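RNA-directed RNA polymerase (Infectious pancreatic necrosis virus, PDB 2YI9) probably replicates and transcribes the viral double-stranded RNA genome as an RNA-dependent RNA polymerase, occurring both free and covalently attached to the genomic RNA. Local coordinates at residues Met384-Asn389 with Phe475-Asn480; Ile401-Gly406 with Leu482-Val487; Ala64-Val69 with Thr99-Pro104. One frame throughout, in Å; residues are numbered along the deposited sequence.

Interaction 1 (Met384-Asn389 with Phe475-Asn480). With MG (magnesium ion), chain F.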
loop_
_atom_site.group_PDB
_atom_site.type_symbol
_atom_site.label_atom_id
_atom_site.label_comp_id
_atom_site.label_asym_id
_atom_site.label_seq_id
_atom_site.Cartn_x
_atom_site.Cartn_y
_atom_site.Cartn_z
ATOM N N MET A 384 -18.243 -2.107 2.647
ATOM C CA MET A 384 -17.219 -1.647 1.707
ATOM C C MET A 384 -15.863 -2.124 2.234
ATOM O O MET A 384 -15.669 -2.208 3.451
ATOM C CB MET A 384 -17.224 -0.119 1.509
ATOM C CG MET A 384 -18.559 0.461 1.058
ATOM S SD MET A 384 -18.370 2.242 0.831
ATOM C CE MET A 384 -20.070 2.772 1.020
ATOM N N ILE A 385 -14.940 -2.464 1.323
ATOM C CA ILE A 385 -13.621 -2.972 1.707
ATOM C C ILE A 385 -12.499 -2.213 0.977
ATOM O O ILE A 385 -12.552 -2.022 -0.240
ATOM C CB ILE A 385 -13.501 -4.521 1.446
ATOM C CG1 ILE A 385 -14.635 -5.336 2.129
ATOM C CG2 ILE A 385 -12.084 -5.077 1.829
ATOM C CD1 ILE A 385 -14.834 -6.781 1.567
ATOM N N TYR A 386 -11.461 -1.859 1.715
ATOM C CA TYR A 386 -10.260 -1.249 1.135
ATOM C C TYR A 386 -9.054 -1.763 1.921
ATOM O O TYR A 386 -8.811 -1.288 3.024
ATOM C CB TYR A 386 -10.315 0.290 1.173
ATOM C CG TYR A 386 -9.188 0.906 0.374
ATOM C CD1 TYR A 386 -9.319 1.133 -0.994
ATOM C CD2 TYR A 386 -7.969 1.223 0.976
ATOM C CE1 TYR A 386 -8.300 1.724 -1.731
ATOM C CE2 TYR A 386 -6.925 1.787 0.238
ATOM C CZ TYR A 386 -7.102 2.044 -1.115
ATOM O OH TYR A 386 -6.098 2.580 -1.881
ATOM N N ALA A 387 -8.332 -2.744 1.372
ATOM C CA ALA A 387 -7.179 -3.356 2.037
ATOM C C ALA A 387 -7.581 -3.755 3.487
ATOM O O ALA A 387 -8.551 -4.479 3.645
ATOM C CB ALA A 387 -5.957 -2.405 2.020
ATOM N N ASP A 388 -6.889 -3.237 4.523
ATOM C CA ASP A 388 -7.171 -3.532 5.931
ATOM C C ASP A 388 -8.302 -2.670 6.545
ATOM O O ASP A 388 -8.425 -2.622 7.768
ATOM C CB ASP A 388 -5.878 -3.434 6.770
ATOM C CG ASP A 388 -5.225 -2.070 6.703
ATOM O OD1 ASP A 388 -5.335 -1.413 5.645
ATOM O OD2 ASP A 388 -4.586 -1.665 7.706
ATOM N N ASN A 389 -9.114 -1.988 5.709
ATOM C CA ASN A 389 -10.245 -1.170 6.184
ATOM C C ASN A 389 -11.551 -1.810 5.767
ATOM O O ASN A 389 -11.714 -2.220 4.606
ATOM C CB ASN A 389 -10.202 0.267 5.607
ATOM C CG ASN A 389 -8.892 0.960 5.843
ATOM O OD1 ASN A 389 -8.655 1.507 6.898
ATOM N ND2 ASN A 389 -7.988 0.911 4.883
ATOM N N PHE A 475 2.494 -6.739 -2.716
ATOM C CA PHE A 475 1.199 -7.392 -2.423
ATOM C C PHE A 475 0.571 -6.934 -1.108
ATOM O O PHE A 475 -0.399 -7.547 -0.667
ATOM C CB PHE A 475 1.380 -8.933 -2.434
ATOM C CG PHE A 475 1.300 -9.557 -3.809
ATOM C CD1 PHE A 475 2.166 -9.157 -4.831
ATOM C CD2 PHE A 475 0.356 -10.547 -4.088
ATOM C CE1 PHE A 475 2.084 -9.730 -6.104
ATOM C CE2 PHE A 475 0.273 -11.116 -5.359
ATOM C CZ PHE A 475 1.125 -10.693 -6.365
ATOM N N THR A 476 1.128 -5.881 -0.456
ATOM C CA THR A 476 0.582 -5.400 0.830
ATOM C C THR A 476 -0.929 -5.161 0.762
ATOM O O THR A 476 -1.660 -5.728 1.577
ATOM C CB THR A 476 1.312 -4.155 1.375
ATOM O OG1 THR A 476 2.689 -4.466 1.539
ATOM C CG2 THR A 476 0.742 -3.690 2.734
ATOM N N PHE A 477 -1.380 -4.313 -0.193
ATOM C CA PHE A 477 -2.790 -3.970 -0.368
ATOM C C PHE A 477 -3.624 -5.258 -0.621
ATOM O O PHE A 477 -4.626 -5.473 0.052
ATOM C CB PHE A 477 -2.983 -2.960 -1.543
ATOM C CG PHE A 477 -4.464 -2.732 -1.836
ATOM C CD1 PHE A 477 -5.182 -3.621 -2.643
ATOM C CD2 PHE A 477 -5.145 -1.666 -1.272
ATOM C CE1 PHE A 477 -6.559 -3.478 -2.820
ATOM C CE2 PHE A 477 -6.523 -1.501 -1.490
ATOM C CZ PHE A 477 -7.221 -2.414 -2.247
ATOM N N LEU A 478 -3.217 -6.066 -1.608
ATOM C CA LEU A 478 -3.931 -7.296 -2.014
ATOM C C LEU A 478 -4.106 -8.297 -0.879
ATOM O O LEU A 478 -5.212 -8.783 -0.680
ATOM C CB LEU A 478 -3.237 -7.977 -3.221
ATOM C CG LEU A 478 -3.132 -7.153 -4.523
ATOM C CD1 LEU A 478 -2.167 -7.823 -5.509
ATOM C CD2 LEU A 478 -4.521 -6.903 -5.164
ATOM N N ASN A 479 -3.021 -8.592 -0.133
ATOM C CA ASN A 479 -3.045 -9.537 0.984
ATOM C C ASN A 479 -3.947 -9.029 2.103
ATOM O O ASN A 479 -4.728 -9.820 2.648
ATOM C CB ASN A 479 -1.618 -9.827 1.497
ATOM C CG ASN A 479 -0.750 -10.560 0.490
ATOM O OD1 ASN A 479 -1.247 -11.175 -0.444
ATOM N ND2 ASN A 479 0.570 -10.489 0.632
ATOM N N ASN A 480 -3.864 -7.710 2.421
ATOM C CA ASN A 480 -4.727 -7.090 3.430
ATOM C C ASN A 480 -6.185 -7.164 3.017
ATOM O O ASN A 480 -7.031 -7.489 3.841
ATOM C CB ASN A 480 -4.326 -5.630 3.698
ATOM C CG ASN A 480 -3.137 -5.485 4.618
ATOM O OD1 ASN A 480 -2.664 -6.439 5.238
ATOM N ND2 ASN A 480 -2.611 -4.289 4.705
HETATM MG MG MG F . -9.519 2.559 8.520
HETATM O O HOH W 1 -9.969 3.644 10.239
HETATM O O HOH W 2 -7.393 3.318 8.533
HETATM O O HOH W 3 -10.174 4.100 7.361
HETATM O O HOH W 4 -11.507 1.598 8.505
#
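Extended first torsions set two rings against each other here: Tyr386 (chi1 -171°) and Phe477 (chi1 173°) both carry CG on the far side of CB from their backbone N. Tyr386 leaves its backbone pointing away from the helix, yet its ring comes back to meet Phe477 in a T-shaped stack. The edge of Phe477 is directed at the tyrosine face, with planes 74° apart and centroids separated by 4.9 Å. Phe477 CE2 sits over the middle of that face, 3.6 Å from Tyr386 CZ. The same phenylalanine also covers the start of the turn, where Ala387 CB presses on Phe477 CD2 at 3.5 Å.

Tyr386 to Asn389 form a type II' turn, with Ala387 taking the positive phi. In the permuted palm of birnavirus polymerases, the Ala387-Asp388-Asn389 turn corresponds to motif C, and helix 476-493 lies against it. Asn480 points at the turn: its CB is 3.6 Å from Asp388 N, while its amide runs beside the Asp388 carboxylate, pointing the same way. Asn480 OD1 accepts a weak hydrogen bond from Gln469 NE2.

Two donors from one residue grip Tyr386 O from opposite faces of its carbonyl plane, Asn389 N at 2.8 Å and Asn389 ND2 at 3.0 Å. The second bond helps fix the rotation of the amide, whose other end binds the magnesium ion through Asn389 OD1 at 2.1 Å. Ala387 N is in turn hydrogen-bonded to His481 ND1, tying the turn to the helix beyond Asn480.

Interaction 2 (Ile401-Gly406 with Leu482-Val487). With MG (magnesium ion), chain F.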
loop_
_atom_site.group_PDB
_atom_site.type_symbol
_atom_site.label_atom_id
_atom_site.label_comp_id
_atom_site.label_asym_id
_atom_site.label_seq_id
_atom_site.Cartn_x
_atom_site.Cartn_y
_atom_site.Cartn_z
ATOM N N ILE A 401 -14.000 0.011 10.564
ATOM C CA ILE A 401 -13.268 -1.077 11.199
ATOM C C ILE A 401 -11.889 -1.196 10.575
ATOM O O ILE A 401 -11.747 -1.049 9.360
ATOM C CB ILE A 401 -14.094 -2.396 11.085
ATOM C CG1 ILE A 401 -15.437 -2.288 11.855
ATOM C CG2 ILE A 401 -13.299 -3.670 11.519
ATOM C CD1 ILE A 401 -16.585 -2.930 11.142
ATOM N N ASP A 402 -10.870 -1.465 11.401
ATOM C CA ASP A 402 -9.524 -1.701 10.878
ATOM C C ASP A 402 -9.044 -3.019 11.365
ATOM O O ASP A 402 -9.281 -3.376 12.516
ATOM C CB ASP A 402 -8.520 -0.624 11.352
ATOM C CG ASP A 402 -8.747 0.756 10.781
ATOM O OD1 ASP A 402 -9.043 0.861 9.575
ATOM O OD2 ASP A 402 -8.649 1.731 11.539
ATOM N N LEU A 403 -8.290 -3.724 10.531
ATOM C CA LEU A 403 -7.581 -4.914 11.011
ATOM C C LEU A 403 -6.519 -4.341 11.964
ATOM O O LEU A 403 -6.022 -3.221 11.736
ATOM C CB LEU A 403 -6.904 -5.679 9.861
ATOM C CG LEU A 403 -7.817 -6.136 8.710
ATOM C CD1 LEU A 403 -7.051 -7.008 7.731
ATOM C CD2 LEU A 403 -9.129 -6.825 9.234
ATOM N N GLU A 404 -6.246 -5.033 13.064
ATOM C CA GLU A 404 -5.260 -4.536 14.028
ATOM C C GLU A 404 -3.887 -4.905 13.495
ATOM O O GLU A 404 -3.600 -6.098 13.346
ATOM C CB GLU A 404 -5.521 -5.139 15.424
ATOM C CG GLU A 404 -4.507 -4.732 16.478
ATOM C CD GLU A 404 -4.644 -5.418 17.827
ATOM O OE1 GLU A 404 -5.289 -6.487 17.899
ATOM O OE2 GLU A 404 -4.030 -4.926 18.801
ATOM N N LYS A 405 -3.072 -3.877 13.139
ATOM C CA LYS A 405 -1.728 -4.017 12.536
ATOM C C LYS A 405 -1.828 -5.071 11.425
ATOM O O LYS A 405 -1.204 -6.138 11.525
ATOM C CB LYS A 405 -0.700 -4.372 13.632
ATOM C CG LYS A 405 -0.523 -3.186 14.558
ATOM C CD LYS A 405 0.172 -3.505 15.848
ATOM C CE LYS A 405 0.220 -2.254 16.692
ATOM N NZ LYS A 405 -1.016 -2.070 17.492
ATOM N N GLY A 406 -2.751 -4.805 10.468
ATOM C CA GLY A 406 -3.174 -5.703 9.389
ATOM C C GLY A 406 -2.175 -6.730 8.903
ATOM O O GLY A 406 -2.435 -7.936 8.941
ATOM N N LEU A 482 -7.612 -9.330 1.046
ATOM C CA LEU A 482 -8.043 -10.716 1.174
ATOM C C LEU A 482 -8.379 -11.045 2.650
ATOM O O LEU A 482 -9.386 -11.693 2.915
ATOM C CB LEU A 482 -6.976 -11.682 0.591
ATOM C CG LEU A 482 -7.192 -13.191 0.865
ATOM C CD1 LEU A 482 -8.592 -13.652 0.380
ATOM C CD2 LEU A 482 -6.182 -13.988 0.135
ATOM N N MET A 483 -7.572 -10.574 3.596
ATOM C CA MET A 483 -7.861 -10.794 5.021
ATOM C C MET A 483 -9.163 -10.111 5.435
ATOM O O MET A 483 -9.974 -10.722 6.133
ATOM C CB MET A 483 -6.683 -10.371 5.902
ATOM C CG MET A 483 -5.502 -11.334 5.762
ATOM S SD MET A 483 -4.219 -10.946 6.934
ATOM C CE MET A 483 -3.554 -9.414 6.241
ATOM N N SER A 484 -9.408 -8.886 4.941
ATOM C CA SER A 484 -10.678 -8.189 5.228
ATOM C C SER A 484 -11.851 -8.934 4.584
ATOM O O SER A 484 -12.927 -9.007 5.181
ATOM C CB SER A 484 -10.626 -6.752 4.722
ATOM O OG SER A 484 -9.758 -5.988 5.534
ATOM N N THR A 485 -11.627 -9.524 3.378
ATOM C CA THR A 485 -12.639 -10.309 2.665
ATOM C C THR A 485 -13.060 -11.516 3.525
ATOM O O THR A 485 -14.252 -11.813 3.597
ATOM C CB THR A 485 -12.109 -10.730 1.274
ATOM O OG1 THR A 485 -11.982 -9.559 0.477
ATOM C CG2 THR A 485 -13.021 -11.751 0.563
ATOM N N ILE A 486 -12.086 -12.192 4.172
ATOM C CA ILE A 486 -12.354 -13.339 5.054
ATOM C C ILE A 486 -13.214 -12.887 6.262
ATOM O O ILE A 486 -14.217 -13.529 6.571
ATOM C CB ILE A 486 -11.040 -14.057 5.483
ATOM C CG1 ILE A 486 -10.368 -14.726 4.252
ATOM C CG2 ILE A 486 -11.297 -15.085 6.634
ATOM C CD1 ILE A 486 -8.904 -15.218 4.479
ATOM N N VAL A 487 -12.831 -11.772 6.902
ATOM C CA VAL A 487 -13.587 -11.227 8.037
ATOM C C VAL A 487 -15.038 -10.919 7.622
ATOM O O VAL A 487 -15.967 -11.315 8.327
ATOM C CB VAL A 487 -12.882 -10.001 8.681
ATOM C CG1 VAL A 487 -13.756 -9.372 9.781
ATOM C CG2 VAL A 487 -11.505 -10.400 9.237
HETATM MG MG MG F . -9.519 2.559 8.520
HETATM O O HOH W 4 -11.507 1.598 8.505
HETATM O O HOH W 1 -9.969 3.644 10.239
HETATM O O HOH W 2 -7.393 3.318 8.533
HETATM O O HOH W 3 -10.174 4.100 7.361
#
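Leu403 turns its forked end down onto helix 482-487, making a strand-on-helix contact within the polymerase palm, where the antiparallel sheet carrying motif A rests on the long motif B helix. The axes of strand 401-403 and helix 482-487 pass 9.8 Å apart, their directions 122° from each other. Leu403 holds CG beside its backbone N (chi1 -57°), which directs both methyls at the helix. Its two branches divide the helix between them: CD1 packs against Met483 CB at 3.8 Å, and CD2 looks one helical turn further to Val487 CG2 at 4.3 Å. Ser484 OG also touches this leucine, 3.6 Å from Leu403 CD1. The hydroxyl's polar partner is Ala387 O of the adjacent motif C turn, to which it is hydrogen-bonded.

Met483 slants across Leu403 and then bends at its thioether (chi3 -72°). The bend carries CE to the loop after the strand, where it lies 3.3 Å from Gly406 O. The same carbonyl accepts a hydrogen bond from Asn409 ND2, and Asn409 belongs to the potassium site.

Alternation along the strand separates two jobs. While Leu403 faces the helix, its neighbour Asp402 points away from it and binds the magnesium ion through OD1 at 2.0 Å, completing with Asn389 and four waters a shell of six ligands. Two of those waters are also held by the protein: water 4 donates to Ile401 O at 2.8 Å, and water 1 to Asp402 OD2 at 2.7 Å.

Interaction 3 (Ala64-Val69 with Thr99-Pro104)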
loop_
_atom_site.group_PDB
_atom_site.type_symbol
_atom_site.label_atom_id
_atom_site.label_comp_id
_atom_site.label_asym_id
_atom_site.label_seq_id
_atom_site.Cartn_x
_atom_site.Cartn_y
_atom_site.Cartn_z
ATOM N N ALA A 64 25.155 -14.455 5.083
ATOM C CA ALA A 64 26.140 -13.566 4.461
ATOM C C ALA A 64 25.898 -13.409 2.968
ATOM O O ALA A 64 25.262 -14.260 2.340
ATOM C CB ALA A 64 27.545 -14.105 4.724
ATOM N N ILE A 65 26.348 -12.276 2.414
ATOM C CA ILE A 65 26.184 -11.965 0.988
ATOM C C ILE A 65 27.570 -11.840 0.360
ATOM O O ILE A 65 28.411 -11.116 0.902
ATOM C CB ILE A 65 25.341 -10.669 0.749
ATOM C CG1 ILE A 65 23.985 -10.721 1.491
ATOM C CG2 ILE A 65 25.145 -10.394 -0.776
ATOM C CD1 ILE A 65 23.138 -9.413 1.467
ATOM N N PRO A 66 27.819 -12.501 -0.801
ATOM C CA PRO A 66 29.122 -12.332 -1.475
ATOM C C PRO A 66 29.366 -10.877 -1.864
ATOM O O PRO A 66 28.421 -10.127 -2.148
ATOM C CB PRO A 66 28.993 -13.218 -2.726
ATOM C CG PRO A 66 27.924 -14.248 -2.356
ATOM C CD PRO A 66 26.932 -13.407 -1.574
ATOM N N THR A 67 30.642 -10.474 -1.884
ATOM C CA THR A 67 31.013 -9.126 -2.316
ATOM C C THR A 67 30.699 -8.925 -3.812
ATOM O O THR A 67 30.518 -9.899 -4.552
ATOM C CB THR A 67 32.472 -8.833 -1.981
ATOM O OG1 THR A 67 33.278 -9.903 -2.473
ATOM C CG2 THR A 67 32.691 -8.624 -0.476
ATOM N N MET A 68 30.607 -7.652 -4.236
ATOM C CA MET A 68 30.305 -7.295 -5.616
ATOM C C MET A 68 31.467 -7.552 -6.563
ATOM O O MET A 68 32.630 -7.336 -6.209
ATOM C CB MET A 68 29.832 -5.838 -5.717
ATOM C CG MET A 68 28.531 -5.576 -4.974
ATOM S SD MET A 68 27.163 -6.581 -5.619
ATOM C CE MET A 68 25.982 -6.434 -4.260
ATOM N N VAL A 69 31.130 -8.014 -7.771
ATOM C CA VAL A 69 32.048 -8.264 -8.887
ATOM C C VAL A 69 31.492 -7.477 -10.097
ATOM O O VAL A 69 30.271 -7.419 -10.290
ATOM C CB VAL A 69 32.183 -9.785 -9.166
ATOM C CG1 VAL A 69 32.626 -10.066 -10.599
ATOM C CG2 VAL A 69 33.141 -10.434 -8.174
ATOM N N THR A 99 34.358 -13.793 -4.047
ATOM C CA THR A 99 34.910 -14.968 -3.364
ATOM C C THR A 99 34.702 -14.927 -1.851
ATOM O O THR A 99 34.859 -15.947 -1.185
ATOM C CB THR A 99 36.388 -15.129 -3.711
ATOM O OG1 THR A 99 37.084 -13.942 -3.310
ATOM C CG2 THR A 99 36.609 -15.389 -5.206
ATOM N N THR A 100 34.372 -13.746 -1.305
ATOM C CA THR A 100 34.199 -13.542 0.131
ATOM C C THR A 100 32.798 -13.059 0.404
ATOM O O THR A 100 32.286 -12.214 -0.329
ATOM C CB THR A 100 35.247 -12.520 0.634
ATOM O OG1 THR A 100 35.141 -11.344 -0.165
ATOM C CG2 THR A 100 36.669 -13.061 0.570
ATOM N N ALA A 101 32.171 -13.581 1.450
ATOM C CA ALA A 101 30.815 -13.173 1.808
ATOM C C ALA A 101 30.788 -12.531 3.187
ATOM O O ALA A 101 31.488 -12.973 4.076
ATOM C CB ALA A 101 29.844 -14.357 1.723
ATOM N N PHE A 102 29.986 -11.472 3.357
ATOM C CA PHE A 102 29.903 -10.744 4.625
ATOM C C PHE A 102 28.482 -10.513 5.053
ATOM O O PHE A 102 27.575 -10.557 4.222
ATOM C CB PHE A 102 30.683 -9.410 4.558
ATOM C CG PHE A 102 32.164 -9.641 4.328
ATOM C CD1 PHE A 102 32.954 -10.236 5.311
ATOM C CD2 PHE A 102 32.746 -9.341 3.102
ATOM C CE1 PHE A 102 34.308 -10.502 5.078
ATOM C CE2 PHE A 102 34.096 -9.590 2.873
ATOM C CZ PHE A 102 34.873 -10.171 3.866
ATOM N N TYR A 103 28.287 -10.283 6.361
ATOM C CA TYR A 103 26.972 -10.006 6.920
ATOM C C TYR A 103 26.580 -8.573 6.613
ATOM O O TYR A 103 27.389 -7.665 6.827
ATOM C CB TYR A 103 26.927 -10.262 8.435
ATOM C CG TYR A 103 27.294 -11.683 8.797
ATOM C CD1 TYR A 103 26.483 -12.751 8.423
ATOM C CD2 TYR A 103 28.463 -11.966 9.500
ATOM C CE1 TYR A 103 26.833 -14.068 8.728
ATOM C CE2 TYR A 103 28.799 -13.275 9.852
ATOM C CZ TYR A 103 27.980 -14.323 9.461
ATOM O OH TYR A 103 28.299 -15.620 9.770
ATOM N N PRO A 104 25.368 -8.362 6.064
ATOM C CA PRO A 104 24.929 -6.975 5.765
ATOM C C PRO A 104 24.544 -6.204 7.027
ATOM O O PRO A 104 24.148 -6.800 8.028
ATOM C CB PRO A 104 23.701 -7.172 4.867
ATOM C CG PRO A 104 23.117 -8.498 5.322
ATOM C CD PRO A 104 24.337 -9.356 5.696
#
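Ile65 and Phe102 form a hydrogen-bonded antiparallel pair joining strand 65-72, the middle member of a three-stranded sheet, to the short edge strand 100-102. Ile65 N gives a nearly straight bond (172°) to Phe102 O at 2.8 Å, and Phe102 N returns one to Ile65 O at 2.9 Å. Next comes the non-hydrogen-bonded pair Pro66 and Ala101, whose CA atoms draw in to 3.8 Å. Beyond the proline, which has no N-H to offer, Thr67 N resumes the ladder by bonding to Thr100 O at 2.9 Å.

Side chains meet on both faces of the pair. Ala64 CB and Ala101 CB touch at 3.8 Å on the side of Pro66. Over the other, Ile65 crosses Pro104 at about a right angle, its CD1 reaching the ring CG at 4.0 Å. With OG1 between its backbone N and carbonyl carbon (chi1 51°), Thr67 holds its methyl CG2 opposite the carbonyl carbon, where it meets the edge of the Phe102 ring in plane, CG2 3.6 Å from Phe102 CD2. The two threonine hydroxyls, Thr67 OG1 and Thr100 OG1, share a weak hydrogen bond.

Further out, strand 92-98 flanks the middle strand, with Pro96 packing on Ile65. Pro104 also adjoins Ile252 of a predicted GTP-binding segment. Ile65 leans on Trp295 and Tyr296, and the indole NE1 of Trp295 is hydrogen-bonded to Ala64 O.

Interactions 1 and 2 are neighbouring parts of the catalytic palm, their centres about 7 Å apart. Both draw on helix 476-493 and the same antiparallel sheet, and their segments alternate along the chain. Two probable bonds stitch them together: Ala387 O to Ser484 OG at 2.7 Å, and Leu403 N to Asp388 O at 3.0 Å. They converge on a single magnesium ion, to which each contributes one side-chain oxygen. Interaction 3 closes earlier in the chain and stands apart, its nearest atoms about 21 Å from interaction 1 and about 25 Å from interaction 2. It is a surface strand pairing near a segment predicted to bind GTP and does not touch the metal-binding pair.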